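Local coordinates for Galactose/lactose metabolism regulatory protein GAL80 (Kluyveromyces lactis, PDB 3E1K) that represses the genes of lactose and galactose metabolism, apparently by blocking the transcriptional activator LAC9 when no inducing sugar is present, at residues S14-I18 / D390-L394; E79-K85 / H109-N115. All coordinates share one frame; numbering follows the deposited sequence.

Interaction 1 (S14-I18 / D390-L394)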
loop_
_atom_site.group_PDB
_atom_site.type_symbol
_atom_site.label_atom_id
_atom_site.label_comp_id
_atom_site.label_asym_id
_atom_site.label_seq_id
_atom_site.Cartn_x
_atom_site.Cartn_y
_atom_site.Cartn_z
ATOM N N SER A 14 1.758 -33.117 -40.159
ATOM C CA SER A 14 1.496 -31.727 -39.716
ATOM C C SER A 14 0.610 -31.612 -38.474
ATOM O O SER A 14 1.084 -31.230 -37.402
ATOM C CB SER A 14 0.897 -30.913 -40.879
ATOM O OG SER A 14 -0.470 -31.222 -41.147
ATOM N N SER A 15 -0.658 -31.964 -38.689
ATOM C CA SER A 15 -1.764 -31.952 -37.735
ATOM C C SER A 15 -1.347 -33.213 -37.054
ATOM O O SER A 15 -1.827 -34.291 -37.407
ATOM C CB SER A 15 -3.110 -32.241 -38.478
ATOM O OG SER A 15 -4.170 -31.482 -38.047
ATOM N N ARG A 16 -0.313 -33.090 -36.237
ATOM C CA ARG A 16 0.422 -34.214 -35.709
ATOM C C ARG A 16 1.211 -33.804 -34.468
ATOM O O ARG A 16 2.191 -33.091 -34.539
ATOM C CB ARG A 16 1.341 -34.736 -36.810
ATOM C CG ARG A 16 2.772 -34.972 -36.424
ATOM C CD ARG A 16 3.341 -36.110 -37.209
ATOM N NE ARG A 16 2.405 -36.589 -38.210
ATOM C CZ ARG A 16 2.654 -37.587 -39.051
ATOM N NH1 ARG A 16 3.812 -38.223 -39.018
ATOM N NH2 ARG A 16 1.738 -37.946 -39.932
ATOM N N PRO A 17 0.791 -34.248 -33.305
ATOM C CA PRO A 17 1.477 -33.768 -32.143
ATOM C C PRO A 17 2.804 -32.960 -32.253
ATOM O O PRO A 17 3.605 -33.016 -33.218
ATOM C CB PRO A 17 1.542 -35.010 -31.233
ATOM C CG PRO A 17 0.335 -35.871 -31.685
ATOM C CD PRO A 17 0.225 -35.613 -33.164
ATOM N N ILE A 18 2.927 -32.167 -31.194
ATOM C CA ILE A 18 4.079 -31.319 -31.034
ATOM C C ILE A 18 4.767 -32.217 -30.027
ATOM O O ILE A 18 4.135 -32.679 -29.062
ATOM C CB ILE A 18 3.851 -30.041 -30.238
ATOM C CG1 ILE A 18 2.689 -29.218 -30.803
ATOM C CG2 ILE A 18 5.214 -29.362 -30.078
ATOM C CD1 ILE A 18 2.984 -27.750 -30.785
ATOM N N ASP A 390 -2.327 -23.215 -30.409
ATOM C CA ASP A 390 -3.111 -22.296 -31.211
ATOM C C ASP A 390 -2.227 -21.908 -32.391
ATOM O O ASP A 390 -2.296 -22.444 -33.463
ATOM C CB ASP A 390 -3.392 -21.061 -30.351
ATOM C CG ASP A 390 -4.514 -21.303 -29.369
ATOM O OD1 ASP A 390 -5.227 -22.355 -29.377
ATOM O OD2 ASP A 390 -4.741 -20.399 -28.541
ATOM N N TYR A 391 -1.436 -20.893 -32.107
ATOM C CA TYR A 391 -0.488 -20.363 -33.034
ATOM C C TYR A 391 0.170 -21.504 -33.779
ATOM O O TYR A 391 0.326 -21.466 -34.982
ATOM C CB TYR A 391 0.578 -19.890 -32.067
ATOM C CG TYR A 391 1.783 -19.251 -32.649
ATOM C CD1 TYR A 391 1.790 -17.897 -32.919
ATOM C CD2 TYR A 391 2.937 -19.991 -32.830
ATOM C CE1 TYR A 391 2.934 -17.291 -33.350
ATOM C CE2 TYR A 391 4.092 -19.392 -33.241
ATOM C CZ TYR A 391 4.074 -18.049 -33.517
ATOM O OH TYR A 391 5.276 -17.541 -33.949
ATOM N N HIS A 392 0.575 -22.583 -33.187
ATOM C CA HIS A 392 1.216 -23.572 -34.055
ATOM C C HIS A 392 0.229 -24.245 -34.958
ATOM O O HIS A 392 0.287 -24.088 -36.141
ATOM C CB HIS A 392 2.018 -24.585 -33.251
ATOM C CG HIS A 392 2.625 -25.686 -34.058
ATOM N ND1 HIS A 392 3.710 -25.497 -34.874
ATOM C CD2 HIS A 392 2.323 -27.000 -34.133
ATOM C CE1 HIS A 392 4.035 -26.643 -35.436
ATOM N NE2 HIS A 392 3.206 -27.569 -35.002
ATOM N N PHE A 393 -0.700 -25.016 -34.448
ATOM C CA PHE A 393 -1.606 -25.673 -35.365
ATOM C C PHE A 393 -2.504 -24.704 -36.056
ATOM O O PHE A 393 -3.485 -25.117 -36.626
ATOM C CB PHE A 393 -2.514 -26.614 -34.625
ATOM C CG PHE A 393 -2.002 -27.987 -34.525
ATOM C CD1 PHE A 393 -2.856 -29.042 -34.617
ATOM C CD2 PHE A 393 -0.682 -28.212 -34.327
ATOM C CE1 PHE A 393 -2.403 -30.280 -34.507
ATOM C CE2 PHE A 393 -0.224 -29.447 -34.221
ATOM C CZ PHE A 393 -1.077 -30.494 -34.304
ATOM N N LEU A 394 -2.213 -23.417 -35.967
ATOM C CA LEU A 394 -3.062 -22.419 -36.593
ATOM C C LEU A 394 -2.182 -21.409 -37.372
ATOM O O LEU A 394 -1.632 -20.442 -36.776
ATOM C CB LEU A 394 -4.045 -21.857 -35.562
ATOM C CG LEU A 394 -5.292 -22.730 -35.533
ATOM C CD1 LEU A 394 -5.412 -23.338 -34.125
ATOM C CD2 LEU A 394 -6.654 -22.167 -36.046
#

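Interaction 2 (E79-K85 / H109-N115)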
loop_
_atom_site.group_PDB
_atom_site.type_symbol
_atom_site.label_atom_id
_atom_site.label_comp_id
_atom_site.label_asym_id
_atom_site.label_seq_id
_atom_site.Cartn_x
_atom_site.Cartn_y
_atom_site.Cartn_z
ATOM N N GLU A 79 23.683 -32.443 -24.408
ATOM C CA GLU A 79 24.086 -32.302 -25.781
ATOM C C GLU A 79 23.285 -33.358 -26.469
ATOM O O GLU A 79 22.597 -33.164 -27.423
ATOM C CB GLU A 79 25.544 -32.732 -25.914
ATOM C CG GLU A 79 26.560 -31.641 -25.909
ATOM C CD GLU A 79 27.629 -31.872 -26.921
ATOM O OE1 GLU A 79 28.725 -31.326 -26.783
ATOM O OE2 GLU A 79 27.371 -32.593 -27.876
ATOM N N SER A 80 23.430 -34.520 -25.930
ATOM C CA SER A 80 22.745 -35.724 -26.419
ATOM C C SER A 80 21.321 -35.262 -26.742
ATOM O O SER A 80 20.831 -35.298 -27.891
ATOM C CB SER A 80 22.710 -36.781 -25.291
ATOM O OG SER A 80 23.829 -37.653 -25.281
ATOM N N PHE A 81 20.693 -34.670 -25.741
ATOM C CA PHE A 81 19.339 -34.114 -25.795
ATOM C C PHE A 81 19.169 -33.112 -26.870
ATOM O O PHE A 81 18.580 -33.355 -27.858
ATOM C CB PHE A 81 19.044 -33.427 -24.455
ATOM C CG PHE A 81 17.595 -33.122 -24.226
ATOM C CD1 PHE A 81 16.680 -34.110 -24.115
ATOM C CD2 PHE A 81 17.164 -31.847 -24.103
ATOM C CE1 PHE A 81 15.409 -33.822 -23.925
ATOM C CE2 PHE A 81 15.878 -31.594 -23.925
ATOM C CZ PHE A 81 15.008 -32.577 -23.832
ATOM N N ALA A 82 19.676 -31.938 -26.608
ATOM C CA ALA A 82 19.715 -30.817 -27.557
ATOM C C ALA A 82 19.659 -31.181 -29.043
ATOM O O ALA A 82 19.132 -30.385 -29.830
ATOM C CB ALA A 82 21.003 -29.984 -27.270
ATOM N N GLN A 83 20.142 -32.381 -29.399
ATOM C CA GLN A 83 20.227 -32.886 -30.772
ATOM C C GLN A 83 19.077 -33.649 -31.388
ATOM O O GLN A 83 18.805 -33.597 -32.587
ATOM C CB GLN A 83 21.479 -33.717 -30.909
ATOM C CG GLN A 83 22.657 -32.817 -30.758
ATOM C CD GLN A 83 23.934 -33.588 -30.941
ATOM O OE1 GLN A 83 23.902 -34.806 -31.139
ATOM N NE2 GLN A 83 25.064 -32.888 -30.853
ATOM N N TYR A 84 18.455 -34.464 -30.565
ATOM C CA TYR A 84 17.342 -35.276 -31.026
ATOM C C TYR A 84 16.510 -34.393 -31.979
ATOM O O TYR A 84 15.839 -33.449 -31.525
ATOM C CB TYR A 84 16.601 -35.616 -29.728
ATOM C CG TYR A 84 15.647 -36.779 -29.764
ATOM C CD1 TYR A 84 15.542 -37.558 -30.907
ATOM C CD2 TYR A 84 14.849 -37.036 -28.705
ATOM C CE1 TYR A 84 14.664 -38.572 -30.984
ATOM C CE2 TYR A 84 13.972 -38.086 -28.727
ATOM C CZ TYR A 84 13.906 -38.860 -29.827
ATOM O OH TYR A 84 12.946 -39.843 -29.795
ATOM N N LYS A 85 16.586 -34.776 -33.239
ATOM C CA LYS A 85 15.885 -34.169 -34.318
ATOM C C LYS A 85 14.528 -34.813 -34.388
ATOM O O LYS A 85 13.945 -35.036 -35.439
ATOM C CB LYS A 85 16.649 -34.398 -35.596
ATOM C CG LYS A 85 17.629 -33.331 -35.875
ATOM C CD LYS A 85 19.008 -33.835 -35.788
ATOM C CE LYS A 85 19.576 -33.934 -37.161
ATOM N NZ LYS A 85 19.109 -32.813 -37.962
ATOM N N HIS A 109 23.563 -26.261 -28.766
ATOM C CA HIS A 109 23.668 -27.668 -29.147
ATOM C C HIS A 109 22.443 -28.209 -29.807
ATOM O O HIS A 109 22.231 -29.361 -29.797
ATOM C CB HIS A 109 24.074 -28.580 -27.963
ATOM C CG HIS A 109 25.537 -28.533 -27.615
ATOM N ND1 HIS A 109 25.992 -28.519 -26.321
ATOM C CD2 HIS A 109 26.640 -28.477 -28.392
ATOM C CE1 HIS A 109 27.307 -28.458 -26.315
ATOM N NE2 HIS A 109 27.724 -28.431 -27.560
ATOM N N SER A 110 21.621 -27.349 -30.339
ATOM C CA SER A 110 20.453 -27.682 -31.177
ATOM C C SER A 110 20.376 -26.935 -32.498
ATOM O O SER A 110 19.361 -27.023 -33.214
ATOM C CB SER A 110 19.198 -27.258 -30.387
ATOM O OG SER A 110 19.390 -26.004 -29.730
ATOM N N SER A 111 21.444 -26.182 -32.778
ATOM C CA SER A 111 21.535 -25.259 -33.911
ATOM C C SER A 111 21.289 -26.030 -35.193
ATOM O O SER A 111 20.654 -25.554 -36.151
ATOM C CB SER A 111 22.878 -24.518 -33.879
ATOM O OG SER A 111 23.509 -24.503 -32.595
ATOM N N GLN A 112 21.813 -27.258 -35.132
ATOM C CA GLN A 112 21.616 -28.187 -36.236
ATOM C C GLN A 112 20.144 -28.724 -36.202
ATOM O O GLN A 112 19.478 -28.899 -37.232
ATOM C CB GLN A 112 22.647 -29.309 -36.108
ATOM C CG GLN A 112 22.516 -30.012 -34.751
ATOM C CD GLN A 112 21.749 -31.338 -34.837
ATOM O OE1 GLN A 112 22.040 -32.192 -35.686
ATOM N NE2 GLN A 112 20.801 -31.548 -33.904
ATOM N N ASN A 113 19.580 -28.937 -35.043
ATOM C CA ASN A 113 18.235 -29.425 -35.054
ATOM C C ASN A 113 17.335 -28.320 -35.610
ATOM O O ASN A 113 17.478 -27.119 -35.257
ATOM C CB ASN A 113 17.791 -29.761 -33.616
ATOM C CG ASN A 113 16.436 -30.438 -33.577
ATOM O OD1 ASN A 113 15.900 -30.892 -34.617
ATOM N ND2 ASN A 113 15.866 -30.538 -32.383
ATOM N N LEU A 114 16.423 -28.660 -36.496
ATOM C CA LEU A 114 15.715 -27.641 -37.229
ATOM C C LEU A 114 14.258 -27.939 -37.272
ATOM O O LEU A 114 13.597 -27.562 -38.201
ATOM C CB LEU A 114 16.226 -27.622 -38.654
ATOM C CG LEU A 114 16.900 -26.426 -39.283
ATOM C CD1 LEU A 114 18.357 -26.681 -39.368
ATOM C CD2 LEU A 114 16.314 -26.267 -40.660
ATOM N N ASN A 115 13.762 -28.709 -36.332
ATOM C CA ASN A 115 12.341 -28.780 -36.112
ATOM C C ASN A 115 12.068 -28.342 -34.731
ATOM O O ASN A 115 10.942 -28.216 -34.355
ATOM C CB ASN A 115 11.767 -30.151 -36.296
ATOM C CG ASN A 115 12.677 -31.044 -36.935
ATOM O OD1 ASN A 115 13.158 -30.780 -38.001
ATOM N ND2 ASN A 115 12.932 -32.135 -36.299
#

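Interaction 1 (S14-I18 / D390-L394)
The backbone N of Arg16 lies against the outer end of the Phe393 ring, 3.3 Å from CZ, with CE1 and CE2 a little farther off. No hydrogen bond joins residues 14-18 to residues 390-394, so they are held by van der Waals contact, chiefly between the end of the Phe393 ring and main-chain atoms. Ser15 CA lies 3.7 Å from Phe393 CE1, while Ser14 O comes within 3.8 Å of Phe393 CZ. Ser15 is the centre of an inverse gamma turn, consistent with the way the backbone of Ser14, Ser15 and Arg16 comes up to the ring end. Ser14 and Ser15 are exposed, polar residues that touch the ring largely through backbone atoms, and the Arg16 side chain starts away from the helix toward the surface. A long, flat phenylalanine spans the distance to this chain, and an alanine in its place would probably open a gap there, leaving the turn at Ser15 without its hydrophobic backing. The second meeting is between Ile18 and His392, whose side chains approach from opposite directions. Ile18 CD1 reaches His392 CD2 at 3.5 Å, on an oblique line. CG of His392 stands anti to its own backbone N (chi1 176°), which carries the imidazole out from the helix to the isoleucine. The same CD2 lies in the plane of the Phe393 ring, at its edge, and the His392 ring also meets that of Tyr118 nearly at a right angle. A branched apolar residue is well placed at Ile18, since it is buried and also touches Phe47 and Asp88. Thus the last turn of helix 376-393 rests on the start of strand 18-23, which is hydrogen-bonded through Ile18 to Gln46 and Gln48, and beside the start of strand 118-122.

Interaction 2 (E79-K85 / H109-N115)
Gln112 NE2 donates the one hydrogen bond across this contact, to Gln83 O at 3.1 Å. The N-H...O angle is 141°, and the donor lies on a lone pair in the carbonyl plane. CG of Gln112 sits between its backbone N and carbonyl carbon (chi1 57°), and a further bend at chi2 swings the amide back to the end of helix 78-83. Among other polar groups, Asn113 ND2 lies near Tyr84 O but unaligned for bonding; its weak hydrogen bond goes to Ile87 O, while Ser110 OG bonds to Ile106 O. The aromatic contact is a CH-pi one: Glu79 CG stands over one face of the His109 ring, 3.4 Å from its centroid, with carboxylate and ring planes 37° apart. Apolar contact is supplied by Ala82, whose methyl faces His109 CB; so small a residue suits backbones this close. Lys85 lays its methylenes along the loop, with CG 3.2 Å from Asn113 OD1 and CE 3.4 Å from Gln112 OE1. One amide hydrogen bond among many CH contacts means the join rests more on packing than on bonding, and the Glu79 carboxylate, close to the imidazole though not hydrogen-bonded to it, would probably favour protonated His109.

Overall arrangement
In sequence, both segments of interaction 2 fall between the two segments of interaction 1, which ties the modelled N-terminus to helix 376-393. Their centres are 20 Å apart and their nearest atoms about 7 Å, without touching, on the same side of the chain's centre. The six-stranded parallel sheet of the Rossmann fold connects them. Residues 14-18 lead into strand 18-23; residues 79-85 and 109-115 precede its neighbour 89-92 and the next strand 118-122, which helix 99-108 links in a beta-alpha-beta crossover. Asp88 is touched by both Ile18 and Asn115. Interaction 2 is therefore local to the nucleotide-binding-type domain, whereas interaction 1 fastens a much later helix to it.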